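Dihydroorotase (Saccharomyces cerevisiae S288C, PDB 6L0A) catalyses the reversible, zinc-dependent interconversion of N-carbamoyl-L-aspartate and dihydroorotate, the third step of de novo pyrimidine biosynthesis. Local coordinates at residues 175-179 and 310-314; 7-13 and 304-309. One frame throughout, in Å; residues are numbered along the deposited sequence.

Contact 1 of 2, residues 175-179 and 310-314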
ATOM      1  N   LYS C 175      31.278   8.750  -9.216  1.00 19.67           N
ATOM      2  CA  LYS C 175      30.700   7.790  -8.285  1.00 19.13           C
ATOM      3  C   LYS C 175      29.204   8.055  -8.160  1.00 17.88           C
ATOM      4  O   LYS C 175      28.784   9.183  -7.875  1.00 16.56           O
ATOM      5  CB  LYS C 175      31.388   7.893  -6.920  1.00 18.06           C
ATOM      6  CG  LYS C 175      32.790   7.289  -6.895  1.00 21.70           C
ATOM      7  CD  LYS C 175      33.360   7.206  -5.481  1.00 21.59           C
ATOM      8  CE  LYS C 175      34.002   8.517  -5.031  1.00 32.88           C
ATOM      9  NZ  LYS C 175      34.661   8.402  -3.687  1.00 30.83           N
ATOM     10  N   ILE C 176      28.396   7.029  -8.413  1.00 17.12           N
ATOM     11  CA  ILE C 176      26.942   7.149  -8.387  1.00 14.89           C
ATOM     12  C   ILE C 176      26.388   6.043  -7.504  1.00 14.84           C
ATOM     13  O   ILE C 176      26.809   4.885  -7.604  1.00 14.90           O
ATOM     14  CB  ILE C 176      26.331   7.059  -9.799  1.00 19.11           C
ATOM     15  CG1 ILE C 176      26.838   8.175 -10.705  1.00 16.75           C
ATOM     16  CG2 ILE C 176      24.802   7.109  -9.740  1.00 16.57           C
ATOM     17  CD1 ILE C 176      26.399   7.995 -12.156  1.00 20.79           C
ATOM     18  N   ILE C 177      25.434   6.387  -6.649  1.00 12.27           N
ATOM     19  CA  ILE C 177      24.772   5.394  -5.819  1.00 12.16           C
ATOM     20  C   ILE C 177      23.290   5.383  -6.143  1.00 10.98           C
ATOM     21  O   ILE C 177      22.625   6.423  -6.086  1.00 11.88           O
ATOM     22  CB  ILE C 177      24.979   5.649  -4.317  1.00 14.93           C
ATOM     23  CG1 ILE C 177      26.468   5.645  -3.966  1.00 15.52           C
ATOM     24  CG2 ILE C 177      24.242   4.570  -3.508  1.00 13.91           C
ATOM     25  CD1 ILE C 177      26.743   5.937  -2.507  1.00 16.23           C
ATOM     26  N   LEU C 178      22.775   4.206  -6.463  1.00 12.04           N
ATOM     27  CA  LEU C 178      21.333   3.994  -6.493  1.00 14.86           C
ATOM     28  C   LEU C 178      20.907   3.718  -5.056  1.00 11.78           C
ATOM     29  O   LEU C 178      21.084   2.612  -4.546  1.00 14.44           O
ATOM     30  CB  LEU C 178      20.981   2.845  -7.432  1.00 12.85           C
ATOM     31  CG  LEU C 178      19.486   2.609  -7.696  1.00 20.15           C
ATOM     32  CD1 LEU C 178      18.786   3.842  -8.263  1.00 17.35           C
ATOM     33  CD2 LEU C 178      19.290   1.410  -8.612  1.00 16.16           C
ATOM     34  N   GLU C 179      20.381   4.743  -4.388  1.00 10.51           N
ATOM     35  CA  GLU C 179      20.057   4.636  -2.975  1.00 12.90           C
ATOM     36  C   GLU C 179      18.871   3.698  -2.758  1.00 13.35           C
ATOM     37  O   GLU C 179      18.014   3.533  -3.626  1.00 12.98           O
ATOM     38  CB  GLU C 179      19.737   6.019  -2.397  1.00 13.86           C
ATOM     39  CG  GLU C 179      20.907   7.012  -2.447  1.00 13.86           C
ATOM     40  CD  GLU C 179      22.021   6.646  -1.482  1.00 15.42           C
ATOM     41  OE1 GLU C 179      21.740   5.900  -0.523  1.00 16.14           O
ATOM     42  OE2 GLU C 179      23.179   7.105  -1.665  1.00 14.76           O
ATOM     43  N   SER C 310      35.111   2.269   1.967  1.00 19.64           N
ATOM     44  CA  SER C 310      35.915   2.219   0.748  1.00 20.46           C
ATOM     45  C   SER C 310      35.326   3.098  -0.359  1.00 22.35           C
ATOM     46  O   SER C 310      36.057   3.836  -1.032  1.00 21.74           O
ATOM     47  CB  SER C 310      36.052   0.765   0.278  1.00 22.16           C
ATOM     48  OG  SER C 310      36.615   0.686  -1.024  1.00 26.68           O
ATOM     49  N   PHE C 311      34.006   3.027  -0.566  1.00 18.85           N
ATOM     50  CA  PHE C 311      33.376   3.775  -1.656  1.00 21.03           C
ATOM     51  C   PHE C 311      33.447   5.277  -1.417  1.00 17.87           C
ATOM     52  O   PHE C 311      33.698   6.049  -2.349  1.00 16.98           O
ATOM     53  CB  PHE C 311      31.914   3.329  -1.817  1.00 19.05           C
ATOM     54  CG  PHE C 311      31.241   3.863  -3.050  1.00 16.23           C
ATOM     55  CD1 PHE C 311      31.357   3.202  -4.255  1.00 19.99           C
ATOM     56  CD2 PHE C 311      30.496   5.027  -3.004  1.00 17.82           C
ATOM     57  CE1 PHE C 311      30.743   3.692  -5.408  1.00 18.05           C
ATOM     58  CE2 PHE C 311      29.886   5.516  -4.140  1.00 17.05           C
ATOM     59  CZ  PHE C 311      30.004   4.838  -5.347  1.00 18.08           C
ATOM     60  N   TYR C 312      33.199   5.715  -0.186  1.00 16.22           N
ATOM     61  CA  TYR C 312      33.262   7.133   0.126  1.00 17.29           C
ATOM     62  C   TYR C 312      34.685   7.575   0.439  1.00 20.20           C
ATOM     63  O   TYR C 312      34.909   8.764   0.693  1.00 19.97           O
ATOM     64  CB  TYR C 312      32.343   7.464   1.304  1.00 16.70           C
ATOM     65  CG  TYR C 312      30.894   7.692   0.904  1.00 17.34           C
ATOM     66  CD1 TYR C 312      29.995   6.631   0.807  1.00 17.29           C
ATOM     67  CD2 TYR C 312      30.431   8.973   0.615  1.00 19.52           C
ATOM     68  CE1 TYR C 312      28.661   6.854   0.431  1.00 15.75           C
ATOM     69  CE2 TYR C 312      29.117   9.203   0.252  1.00 16.77           C
ATOM     70  CZ  TYR C 312      28.238   8.143   0.157  1.00 19.21           C
ATOM     71  OH  TYR C 312      26.934   8.392  -0.217  1.00 17.82           O
ATOM     72  N   GLU C 313      35.626   6.631   0.430  1.00 17.38           N
ATOM     73  CA  GLU C 313      37.046   6.882   0.691  1.00 23.17           C
ATOM     74  C   GLU C 313      37.233   7.669   1.984  1.00 26.21           C
ATOM     75  O   GLU C 313      37.866   8.727   2.021  1.00 25.01           O
ATOM     76  CB  GLU C 313      37.706   7.575  -0.504  1.00 25.99           C
ATOM     77  CG  GLU C 313      37.571   6.728  -1.769  1.00 23.98           C
ATOM     78  CD  GLU C 313      38.110   7.405  -3.033  1.00 37.86           C
ATOM     79  OE1 GLU C 313      39.323   7.684  -3.080  1.00 46.33           O
ATOM     80  OE2 GLU C 313      37.310   7.654  -3.949  1.00 35.97           O
ATOM     81  N   VAL C 314      36.653   7.134   3.057  1.00 20.68           N
ATOM     82  CA  VAL C 314      36.742   7.726   4.386  1.00 22.09           C
ATOM     83  C   VAL C 314      38.126   7.434   4.947  1.00 27.01           C
ATOM     84  O   VAL C 314      38.574   6.283   4.944  1.00 24.30           O
ATOM     85  CB  VAL C 314      35.649   7.163   5.305  1.00 24.04           C
ATOM     86  CG1 VAL C 314      35.667   7.861   6.662  1.00 22.52           C
ATOM     87  CG2 VAL C 314      34.270   7.302   4.650  1.00 19.78           C
TER
HETATM   88  O   HOH W   1      34.407  10.792  -1.888  1.00 35.60           O
HETATM   89  O   HOH W   2      25.085   6.609   0.221  1.00 16.16           O
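The ammonium group of Lys175, in a barrel strand, reaches across to the C-terminal end of helix 300-312 and is gripped there three times. NZ donates to the backbone oxygen of Phe311 (NZ to O 2.9 Å), lying in the carbonyl plane with a C=O...N angle of 159°, and forms a salt bridge to Glu313 OE2 at 2.8 Å. That oxygen is met on its anti side, 28° out of the carboxylate plane. A water 3.0 Å from Lys175 NZ accepts a third bond. The positive charge therefore sits where the helix dipole would be expected to welcome it, and Glu313, with positive phi, is the C' residue of the Schellman motif that ends the helix.

A bend at chi3 (-84°) turns the lysine chain toward this site while CD stays over one face of the Phe311 ring, a CH-pi contact of 4.2 Å from CD to the ring centroid. The same ring packs against Ile177, whose CG1 lies 3.4 Å from Phe311 CE2. Ile177 CD1 continues on to the Tyr312 ring, the two side chains crossing nearly at right angles.

Deeper in, a second water lies in the plane of the Tyr312 ring and joins its OH (2.6 Å) to Glu179 OE2. Asn135 also bonds to both of these oxygens, and Glu179 OE1 takes bonds from His14 ND1 and Thr208. Glu179 is thus a second-shell partner of a zinc ligand, in a buried network beside the binuclear metal centre of an amidohydrolase TIM barrel.

Contact 2 of 2, residues 7-13 and 304-309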
ATOM      1  N   LEU C   7      32.738  -4.993  14.713  1.00 25.35           N
ATOM      2  CA  LEU C   7      32.374  -4.385  13.441  1.00 24.43           C
ATOM      3  C   LEU C   7      33.196  -3.141  13.125  1.00 27.73           C
ATOM      4  O   LEU C   7      33.080  -2.598  12.018  1.00 26.69           O
ATOM      5  CB  LEU C   7      30.880  -4.049  13.434  1.00 23.97           C
ATOM      6  CG  LEU C   7      29.961  -5.278  13.487  1.00 21.71           C
ATOM      7  CD1 LEU C   7      28.498  -4.874  13.619  1.00 25.35           C
ATOM      8  CD2 LEU C   7      30.161  -6.162  12.267  1.00 23.37           C
ATOM      9  N   GLY C   8      34.013  -2.673  14.066  1.00 25.47           N
ATOM     10  CA  GLY C   8      34.900  -1.558  13.772  1.00 22.69           C
ATOM     11  C   GLY C   8      34.151  -0.254  13.580  1.00 24.04           C
ATOM     12  O   GLY C   8      33.239   0.100  14.343  1.00 20.36           O
ATOM     13  N   LEU C   9      34.570   0.496  12.558  1.00 21.82           N
ATOM     14  CA  LEU C   9      33.985   1.806  12.263  1.00 19.19           C
ATOM     15  C   LEU C   9      32.819   1.579  11.306  1.00 17.70           C
ATOM     16  O   LEU C   9      32.984   1.524  10.092  1.00 21.26           O
ATOM     17  CB  LEU C   9      35.027   2.746  11.669  1.00 19.81           C
ATOM     18  CG  LEU C   9      36.302   2.892  12.495  1.00 22.77           C
ATOM     19  CD1 LEU C   9      37.362   3.667  11.732  1.00 26.72           C
ATOM     20  CD2 LEU C   9      35.991   3.549  13.834  1.00 21.31           C
ATOM     21  N   THR C  10      31.633   1.427  11.871  1.00 18.79           N
ATOM     22  CA  THR C  10      30.424   1.183  11.097  1.00 17.54           C
ATOM     23  C   THR C  10      29.958   2.461  10.405  1.00 16.46           C
ATOM     24  O   THR C  10      30.109   3.564  10.936  1.00 14.96           O
ATOM     25  CB  THR C  10      29.319   0.684  12.022  1.00 15.88           C
ATOM     26  OG1 THR C  10      29.264   1.538  13.166  1.00 14.67           O
ATOM     27  CG2 THR C  10      29.601  -0.741  12.483  1.00 19.54           C
ATOM     28  N   CYS C  11      29.340   2.305   9.229  1.00 15.21           N
ATOM     29  CA  CYS C  11      28.798   3.461   8.526  1.00 12.57           C
ATOM     30  C   CYS C  11      27.362   3.203   8.079  1.00 12.38           C
ATOM     31  O   CYS C  11      27.014   2.111   7.618  1.00 16.04           O
ATOM     32  CB  CYS C  11      29.634   3.846   7.310  1.00 16.96           C
ATOM     33  SG  CYS C  11      30.096   2.524   6.214  1.00 27.84           S
ATOM     34  N   ASP C  12      26.544   4.238   8.209  1.00 12.67           N
ATOM     35  CA  ASP C  12      25.194   4.282   7.650  1.00 11.95           C
ATOM     36  C   ASP C  12      25.216   5.407   6.623  1.00 10.75           C
ATOM     37  O   ASP C  12      25.270   6.591   6.977  1.00 11.84           O
ATOM     38  CB  ASP C  12      24.159   4.516   8.749  1.00 12.59           C
ATOM     39  CG  ASP C  12      22.756   4.693   8.208  1.00 13.84           C
ATOM     40  OD1 ASP C  12      22.566   4.645   6.971  1.00 15.48           O
ATOM     41  OD2 ASP C  12      21.847   4.885   9.036  1.00 17.71           O
ATOM     42  N   MET C  13      25.208   5.042   5.351  1.00 11.32           N
ATOM     43  CA  MET C  13      25.416   6.040   4.313  1.00 11.40           C
ATOM     44  C   MET C  13      24.112   6.662   3.811  1.00 11.74           C
ATOM     45  O   MET C  13      24.059   7.146   2.669  1.00 13.42           O
ATOM     46  CB  MET C  13      26.228   5.424   3.175  1.00 11.62           C
ATOM     47  CG  MET C  13      27.688   5.095   3.609  1.00 15.12           C
ATOM     48  SD  MET C  13      28.485   6.395   4.599  1.00 15.05           S
ATOM     49  CE  MET C  13      30.216   5.916   4.408  1.00 17.84           C
ATOM     50  N   VAL C 304      28.250  -3.352   6.578  1.00 15.16           N
ATOM     51  CA  VAL C 304      28.009  -2.208   7.452  1.00 13.59           C
ATOM     52  C   VAL C 304      29.270  -1.424   7.782  1.00 18.45           C
ATOM     53  O   VAL C 304      29.199  -0.495   8.597  1.00 20.15           O
ATOM     54  CB  VAL C 304      27.299  -2.616   8.755  1.00 19.81           C
ATOM     55  CG1 VAL C 304      25.966  -3.319   8.456  1.00 15.08           C
ATOM     56  CG2 VAL C 304      28.205  -3.506   9.609  1.00 19.01           C
ATOM     57  N   SER C 305      30.419  -1.764   7.197  1.00 17.21           N
ATOM     58  CA  SER C 305      31.598  -0.947   7.461  1.00 21.28           C
ATOM     59  C   SER C 305      32.548  -0.874   6.273  1.00 20.82           C
ATOM     60  O   SER C 305      32.777   0.215   5.744  1.00 19.88           O
ATOM     61  CB  SER C 305      32.356  -1.454   8.692  1.00 23.65           C
ATOM     62  OG  SER C 305      33.456  -0.599   8.976  1.00 24.38           O
ATOM     63  N   ASP C 306      33.098  -2.013   5.838  1.00 22.67           N
ATOM     64  CA  ASP C 306      34.187  -1.990   4.858  1.00 24.54           C
ATOM     65  C   ASP C 306      33.784  -1.282   3.568  1.00 21.16           C
ATOM     66  O   ASP C 306      34.505  -0.403   3.076  1.00 20.75           O
ATOM     67  CB  ASP C 306      34.651  -3.418   4.536  1.00 23.09           C
ATOM     68  CG  ASP C 306      35.139  -4.177   5.757  1.00 29.57           C
ATOM     69  OD1 ASP C 306      35.330  -3.565   6.829  1.00 27.17           O
ATOM     70  OD2 ASP C 306      35.315  -5.408   5.634  1.00 30.28           O
ATOM     71  N   PHE C 307      32.644  -1.671   2.986  1.00 19.30           N
ATOM     72  CA  PHE C 307      32.341  -1.263   1.616  1.00 17.83           C
ATOM     73  C   PHE C 307      31.947   0.206   1.542  1.00 15.61           C
ATOM     74  O   PHE C 307      32.305   0.898   0.581  1.00 19.52           O
ATOM     75  CB  PHE C 307      31.245  -2.157   1.035  1.00 22.59           C
ATOM     76  CG  PHE C 307      31.661  -3.602   0.896  1.00 25.67           C
ATOM     77  CD1 PHE C 307      32.973  -3.928   0.565  1.00 28.06           C
ATOM     78  CD2 PHE C 307      30.753  -4.626   1.114  1.00 24.17           C
ATOM     79  CE1 PHE C 307      33.362  -5.260   0.434  1.00 28.73           C
ATOM     80  CE2 PHE C 307      31.136  -5.947   0.992  1.00 28.80           C
ATOM     81  CZ  PHE C 307      32.442  -6.266   0.650  1.00 28.58           C
ATOM     82  N   GLY C 308      31.225   0.706   2.542  1.00 16.96           N
ATOM     83  CA  GLY C 308      30.878   2.122   2.542  1.00 15.13           C
ATOM     84  C   GLY C 308      32.087   3.004   2.780  1.00 18.55           C
ATOM     85  O   GLY C 308      32.259   4.033   2.121  1.00 18.24           O
ATOM     86  N   ILE C 309      32.944   2.610   3.725  1.00 18.91           N
ATOM     87  CA  ILE C 309      34.186   3.343   3.958  1.00 18.17           C
ATOM     88  C   ILE C 309      35.029   3.390   2.687  1.00 20.63           C
ATOM     89  O   ILE C 309      35.593   4.434   2.336  1.00 21.07           O
ATOM     90  CB  ILE C 309      34.954   2.709   5.134  1.00 18.03           C
ATOM     91  CG1 ILE C 309      34.367   3.203   6.458  1.00 23.83           C
ATOM     92  CG2 ILE C 309      36.454   3.009   5.033  1.00 18.93           C
ATOM     93  CD1 ILE C 309      34.876   2.463   7.678  1.00 24.21           C
TER
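Val304, Cys11 and Ile309 bury the most surface where helix 300-312 passes the end of strand 4-8 and the start of strand 11-15. Val304 contributes both backbone and side chain. Its carbonyl oxygen accepts a hydrogen bond from Cys11 N (2.9 Å, 163° at the hydrogen), the donor tilted 27° from the carbonyl plane, and the same oxygen touches Thr10 CA at 3.3 Å in a CA-H...O contact. Its CG2 branch packs against Leu7 CD2 and Thr10 CG2, and helix 283-293 supplies further apolar neighbours through Ile284 and Ile287.

Cys11 turns its sulfur onto the helix backbone. With chi1 at 47°, SG stands between its own N and carbonyl carbon and settles 3.8 Å from Gly308 CA, close to the backbone O of Ser305 as well. Gly308 has no side chain to hold the strand off, and the closeness continues at Met13, whose bent chain brings CE to 3.6 Å from Gly308 O.

Ile309 lies beside the Leu9 backbone, its CD1 3.2 Å from Leu9 O and 4.0 Å from Leu9 CB. Ser305 OG also approaches Leu9 O, but implausibly closely, so the details of that bond are doubtful.

Ser305 falls within a wider, pi-type turn at 304-306, where Val304 O bonds to the strand. The arrangement fits an amidohydrolase barrel, a late helix packing on the first barrel strand, in a chain that goes on to the zinc ligands His14 and His16.

In the fold
From the N terminus, the chain runs through strand 4-8, which joins the antiparallel sheet with strand 324-328, into strand 11-15, the start of the barrel. It then passes strand 175-178 before helix 300-312 returns to both. Contact 2 closes the longer loop, with 290 residues between its segments, and contact 1 a loop of 130. Since the segments alternate along the sequence, the two closures cross. Their centres lie about 12 Å apart along helix 300-312 and the turn that follows it: residues 304-309 meet strand 11-15 and residues 310-314 strand 175-178, tying two well-separated strands of the barrel together. Met13 CE packs against Tyr312 CD1 (3.7 Å), joining the contacts directly.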